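Local coordinates for alpha-L-rhamnosidase (Klebsiella oxytoca, PDB 4XHC), which hydrolyses terminal non-reducing alpha-L-rhamnose residues from rhamnosides, as a two-domain glycoside hydrolase of family GH78, at residues Q228-E233 with S525-W530; V224-N229 with A501-E506. One frame throughout, in Å; residues are numbered along the deposited sequence.

Following the chain from the N terminus, helix 214-230 gives 224-229 to contact 2, and its last residues with the turn after it give 228-233 to contact 1; the two overlap at Q228 and N229. The chain then runs through most of the helical catalytic domain before 501-506 closes a loop of 271 residues and 525-530 one of 291. Because both ends shift forward together, the two closures cross instead of nesting. Their centres lie about 6 Å apart. Both second partners belong to the chain between helices 482-498 and 534-540, and H528 N meets F504 O there at 2.9 Å. The two contacts thus tie the end of helix 214-230 to segments carrying rhamnose-pocket residues.

Contact 1. Residues Q228-E233 with S525-W530; sequences QNCMQE and SYCHAW. With RAM (alpha-L-rhamnopyranose), chain C.
S525 OG is met by two groups of its own segment, 525-530, which lays C527 and A529 against C230 of segment 228-233. H528 ND1 lies 2.9 Å from S525 OG in a hydrogen bond whose donor is not settled, and C527 N reaches the same OG through a weak bond of 3.4 Å. Across the interface the contact is apolar. The C230 thiol, anti to its own carbonyl carbon (chi1 -78°), is directed over the loop, where SG meets the A529 methyl CB at 3.5 Å. C527 also points at the helix end; with SG anti to its backbone N (chi1 176°), C527 SG lies 4.0 Å from N229 CB. C230 SG and C527 SG are 4.2 Å apart, far too long for a disulfide. In the (alpha/alpha)6 barrel of GH78 catalytic domains, this buried seam joins the C-terminal end of helix 214-230 to a pocket-lining loop. N229 turns its amide elsewhere, ND2 bonding to H102 O. On the far side of the loop, H528 NE2 donates to rhamnose O3 at 3.1 Å with an N-H...O angle of 161°, the oxygen lying near the plane of the imidazole. The same O3 sits 3.4 Å above one face of the W530 indole, offset toward its rim, on the face that also meets H528 CD2.

Contact 2. Residues V224-N229 with A501-E506; sequences VLTLQN and ADTFWE. With RAM (alpha-L-rhamnopyranose), chain C.
T226 and L225, adjacent on helix 214-230, face segment 501-506 with different chemistry, one polar and one apolar. This is a helix-to-loop contact within the GH78 catalytic domain, an (alpha/alpha)6 barrel in this family, and the loop runs on to the rhamnose pocket. T226 lies closest to the loop backbone: its CA pairs with that of T503 at 4.9 Å. The hydroxyl stands beside the backbone N of T226 and anti to its carbonyl carbon (chi1 -51°), an orientation that lets OG1 serve two partners. T226 OG1 accepts the F504 amide, F504 N to T226 OG1 3.0 Å, with an N-H...O angle of 164°, and hydrogen-bonds to V222 O, one turn earlier in its own helix. V222 O takes the hydroxyl proton, which leaves T226 OG1 as acceptor for F504 N-H. The other branch of T226, methyl CG2, passes alongside the F504 backbone, 4.0 Å from O.

L225 and T503 cross obliquely, with L225 CG 4.0 Å from the T503 methyl CG2, while L225 CD2 rests 3.6 Å from D502 O. T503 meets L225 through its methyl, while its OG1 bonds to Y526 O; D502 directs OD2 to a salt bridge with R174. The F504 side chain touches I219, V222 and A223 of helix 214-230 and M496 and V497 of helix 482-498. Further along, the extended side chain of E506 reaches the sugar, where rhamnose O2 donates to E506 OE2 at 2.6 Å.

Contact 1. Residues Q228-E233 with S525-W530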
# COMPACT_ATOMS: atom_id res chain seq x y z
N GLN A 228 11.21 27.75 0.22
CA GLN A 228 10.15 27.51 1.19
C GLN A 228 9.83 26.04 1.35
O GLN A 228 9.67 25.56 2.47
CB GLN A 228 8.89 28.25 0.78
CG GLN A 228 7.74 28.03 1.75
CD GLN A 228 6.59 28.97 1.48
OE1 GLN A 228 5.78 28.72 0.59
NE2 GLN A 228 6.52 30.06 2.24
N ASN A 229 9.73 25.32 0.25
CA ASN A 229 9.38 23.90 0.32
C ASN A 229 10.54 23.03 0.81
O ASN A 229 10.32 21.95 1.36
CB ASN A 229 8.82 23.40 -1.03
CG ASN A 229 7.41 23.92 -1.30
OD1 ASN A 229 6.77 24.51 -0.43
ND2 ASN A 229 6.93 23.71 -2.51
N CYS A 230 11.77 23.51 0.64
CA CYS A 230 12.94 22.81 1.14
C CYS A 230 13.18 23.05 2.64
O CYS A 230 13.82 22.23 3.30
CB CYS A 230 14.17 23.21 0.31
SG CYS A 230 14.25 22.38 -1.30
N MET A 231 12.67 24.16 3.17
CA MET A 231 12.81 24.48 4.60
C MET A 231 11.80 23.73 5.46
O MET A 231 10.62 24.08 5.48
CB MET A 231 12.70 25.99 4.84
CG MET A 231 13.96 26.75 4.44
SD MET A 231 13.80 28.54 4.61
CE MET A 231 13.74 28.69 6.40
N GLN A 232 12.27 22.69 6.14
CA GLN A 232 11.43 21.81 6.95
C GLN A 232 12.06 21.73 8.34
O GLN A 232 12.37 22.78 8.91
CB GLN A 232 11.31 20.44 6.28
CG GLN A 232 10.68 20.48 4.88
CD GLN A 232 9.19 20.77 4.90
OE1 GLN A 232 8.48 20.38 5.85
NE2 GLN A 232 8.70 21.43 3.86
N GLU A 233 12.26 20.53 8.90
CA GLU A 233 12.93 20.41 10.20
C GLU A 233 14.44 20.56 10.06
O GLU A 233 15.15 20.78 11.06
CB GLU A 233 12.54 19.10 10.91
CG GLU A 233 11.21 19.24 11.66
CD GLU A 233 10.67 17.93 12.22
OE1 GLU A 233 10.56 16.95 11.46
OE2 GLU A 233 10.34 17.90 13.43
N SER A 525 15.20 15.60 -8.90
CA SER A 525 14.37 16.48 -8.07
C SER A 525 14.03 17.74 -8.86
O SER A 525 14.89 18.29 -9.55
CB SER A 525 15.10 16.82 -6.78
OG SER A 525 14.47 17.90 -6.12
N TYR A 526 12.79 18.19 -8.76
CA TYR A 526 12.31 19.38 -9.49
C TYR A 526 12.00 20.54 -8.55
O TYR A 526 11.41 21.54 -8.94
CB TYR A 526 11.11 19.02 -10.38
CG TYR A 526 11.55 18.12 -11.48
CD1 TYR A 526 12.09 18.63 -12.64
CD2 TYR A 526 11.50 16.74 -11.33
CE1 TYR A 526 12.55 17.79 -13.65
CE2 TYR A 526 11.94 15.90 -12.33
CZ TYR A 526 12.47 16.42 -13.49
OH TYR A 526 12.91 15.57 -14.47
N CYS A 527 12.46 20.39 -7.31
CA CYS A 527 12.44 21.48 -6.34
C CYS A 527 13.68 21.30 -5.49
O CYS A 527 13.66 20.53 -4.53
CB CYS A 527 11.18 21.41 -5.48
SG CYS A 527 11.12 22.64 -4.16
N HIS A 528 14.76 21.96 -5.88
CA HIS A 528 16.05 21.77 -5.23
C HIS A 528 16.60 23.13 -4.89
O HIS A 528 16.84 23.95 -5.78
CB HIS A 528 17.02 21.02 -6.15
CG HIS A 528 17.74 19.89 -5.49
ND1 HIS A 528 17.11 18.73 -5.12
CD2 HIS A 528 19.04 19.74 -5.14
CE1 HIS A 528 17.98 17.91 -4.57
NE2 HIS A 528 19.16 18.49 -4.57
N ALA A 529 16.80 23.37 -3.60
CA ALA A 529 17.08 24.72 -3.10
C ALA A 529 18.49 25.23 -3.42
O ALA A 529 18.76 26.42 -3.30
CB ALA A 529 16.80 24.81 -1.61
N TRP A 530 19.39 24.34 -3.83
CA TRP A 530 20.69 24.79 -4.29
C TRP A 530 20.56 25.52 -5.63
O TRP A 530 21.52 26.11 -6.11
CB TRP A 530 21.72 23.64 -4.33
CG TRP A 530 21.67 22.66 -5.48
CD1 TRP A 530 20.86 22.69 -6.57
CD2 TRP A 530 22.53 21.52 -5.65
NE1 TRP A 530 21.14 21.62 -7.40
CE2 TRP A 530 22.17 20.90 -6.86
CE3 TRP A 530 23.57 20.97 -4.90
CZ2 TRP A 530 22.80 19.76 -7.34
CZ3 TRP A 530 24.20 19.84 -5.37
CH2 TRP A 530 23.81 19.24 -6.58
C1 RAM C . 23.03 14.50 -4.69
C2 RAM C . 22.10 15.69 -4.53
C3 RAM C . 22.62 16.64 -3.46
C4 RAM C . 24.12 16.79 -3.61
C5 RAM C . 24.78 15.46 -3.27
C6 RAM C . 26.06 15.22 -4.04
O1 RAM C . 22.26 13.37 -4.83
O2 RAM C . 22.09 16.36 -5.78
O3 RAM C . 21.99 17.92 -3.57
O4 RAM C . 24.61 17.78 -2.73
O5 RAM C . 23.88 14.37 -3.55

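Contact 2. Residues V224-N229 with A501-E506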
# COMPACT_ATOMS: atom_id res chain seq x y z
N VAL A 224 11.95 31.75 -4.38
CA VAL A 224 11.47 31.81 -3.01
C VAL A 224 10.60 30.60 -2.67
O VAL A 224 10.74 30.04 -1.58
CB VAL A 224 10.70 33.13 -2.74
CG1 VAL A 224 9.99 33.10 -1.39
CG2 VAL A 224 11.65 34.32 -2.79
N LEU A 225 9.71 30.20 -3.58
CA LEU A 225 8.86 29.02 -3.35
C LEU A 225 9.71 27.77 -3.22
O LEU A 225 9.41 26.89 -2.40
CB LEU A 225 7.83 28.83 -4.47
CG LEU A 225 6.92 27.60 -4.37
CD1 LEU A 225 6.17 27.56 -3.04
CD2 LEU A 225 5.94 27.54 -5.55
N THR A 226 10.77 27.69 -4.02
CA THR A 226 11.72 26.59 -3.98
C THR A 226 12.32 26.46 -2.59
O THR A 226 12.37 25.37 -2.03
CB THR A 226 12.86 26.77 -5.00
OG1 THR A 226 12.32 27.05 -6.29
CG2 THR A 226 13.70 25.51 -5.07
N LEU A 227 12.81 27.57 -2.05
CA LEU A 227 13.43 27.53 -0.73
C LEU A 227 12.39 27.15 0.32
O LEU A 227 12.66 26.34 1.20
CB LEU A 227 14.08 28.88 -0.38
CG LEU A 227 14.68 28.97 1.03
CD1 LEU A 227 15.77 27.93 1.25
CD2 LEU A 227 15.21 30.37 1.29
N GLN A 228 11.21 27.75 0.22
CA GLN A 228 10.15 27.51 1.19
C GLN A 228 9.83 26.04 1.35
O GLN A 228 9.67 25.56 2.47
CB GLN A 228 8.89 28.25 0.78
CG GLN A 228 7.74 28.03 1.75
CD GLN A 228 6.59 28.97 1.48
OE1 GLN A 228 5.78 28.72 0.59
NE2 GLN A 228 6.52 30.06 2.24
N ASN A 229 9.73 25.32 0.25
CA ASN A 229 9.38 23.90 0.32
C ASN A 229 10.54 23.03 0.81
O ASN A 229 10.32 21.95 1.36
CB ASN A 229 8.82 23.40 -1.03
CG ASN A 229 7.41 23.92 -1.30
OD1 ASN A 229 6.77 24.51 -0.43
ND2 ASN A 229 6.93 23.71 -2.51
N ALA A 501 8.19 25.92 -14.95
CA ALA A 501 8.59 25.44 -13.63
C ALA A 501 7.95 26.25 -12.51
O ALA A 501 7.92 27.47 -12.58
CB ALA A 501 10.10 25.48 -13.49
N ASP A 502 7.43 25.56 -11.50
CA ASP A 502 6.93 26.21 -10.28
C ASP A 502 8.07 26.41 -9.28
O ASP A 502 8.03 27.35 -8.46
CB ASP A 502 5.85 25.36 -9.62
CG ASP A 502 4.63 25.19 -10.49
OD1 ASP A 502 3.95 26.20 -10.76
OD2 ASP A 502 4.34 24.03 -10.88
N THR A 503 9.05 25.51 -9.34
CA THR A 503 10.23 25.52 -8.49
C THR A 503 11.45 25.16 -9.34
O THR A 503 11.32 24.49 -10.35
CB THR A 503 10.11 24.50 -7.36
OG1 THR A 503 9.80 23.22 -7.90
CG2 THR A 503 9.00 24.90 -6.42
N PHE A 504 12.64 25.61 -8.93
CA PHE A 504 13.84 25.35 -9.72
C PHE A 504 14.40 23.94 -9.50
O PHE A 504 14.27 23.35 -8.42
CB PHE A 504 14.90 26.43 -9.50
CG PHE A 504 14.55 27.75 -10.11
CD1 PHE A 504 14.14 27.82 -11.44
CD2 PHE A 504 14.58 28.91 -9.37
CE1 PHE A 504 13.79 29.03 -12.01
CE2 PHE A 504 14.23 30.12 -9.93
CZ PHE A 504 13.84 30.18 -11.26
N TRP A 505 15.04 23.42 -10.55
CA TRP A 505 15.36 22.00 -10.65
C TRP A 505 16.75 21.68 -10.10
O TRP A 505 17.64 22.51 -10.15
CB TRP A 505 15.27 21.54 -12.11
CG TRP A 505 13.97 21.88 -12.80
CD1 TRP A 505 12.77 22.18 -12.21
CD2 TRP A 505 13.74 21.94 -14.21
NE1 TRP A 505 11.82 22.43 -13.17
CE2 TRP A 505 12.39 22.29 -14.40
CE3 TRP A 505 14.55 21.74 -15.33
CZ2 TRP A 505 11.83 22.44 -15.67
CZ3 TRP A 505 14.00 21.89 -16.58
CH2 TRP A 505 12.65 22.24 -16.75
N GLU A 506 16.91 20.46 -9.62
CA GLU A 506 18.21 19.95 -9.21
C GLU A 506 19.22 19.93 -10.38
O GLU A 506 20.36 20.38 -10.24
CB GLU A 506 18.05 18.54 -8.66
CG GLU A 506 19.34 17.89 -8.16
CD GLU A 506 19.18 16.40 -7.90
OE1 GLU A 506 18.21 15.82 -8.45
OE2 GLU A 506 19.98 15.81 -7.14
C1 RAM C . 23.03 14.50 -4.69
C2 RAM C . 22.10 15.69 -4.53
C3 RAM C . 22.62 16.64 -3.46
C4 RAM C . 24.12 16.79 -3.61
C5 RAM C . 24.78 15.46 -3.27
C6 RAM C . 26.06 15.22 -4.04
O1 RAM C . 22.26 13.37 -4.83
O2 RAM C . 22.09 16.36 -5.78
O3 RAM C . 21.99 17.92 -3.57
O4 RAM C . 24.61 17.78 -2.73
O5 RAM C . 23.88 14.37 -3.55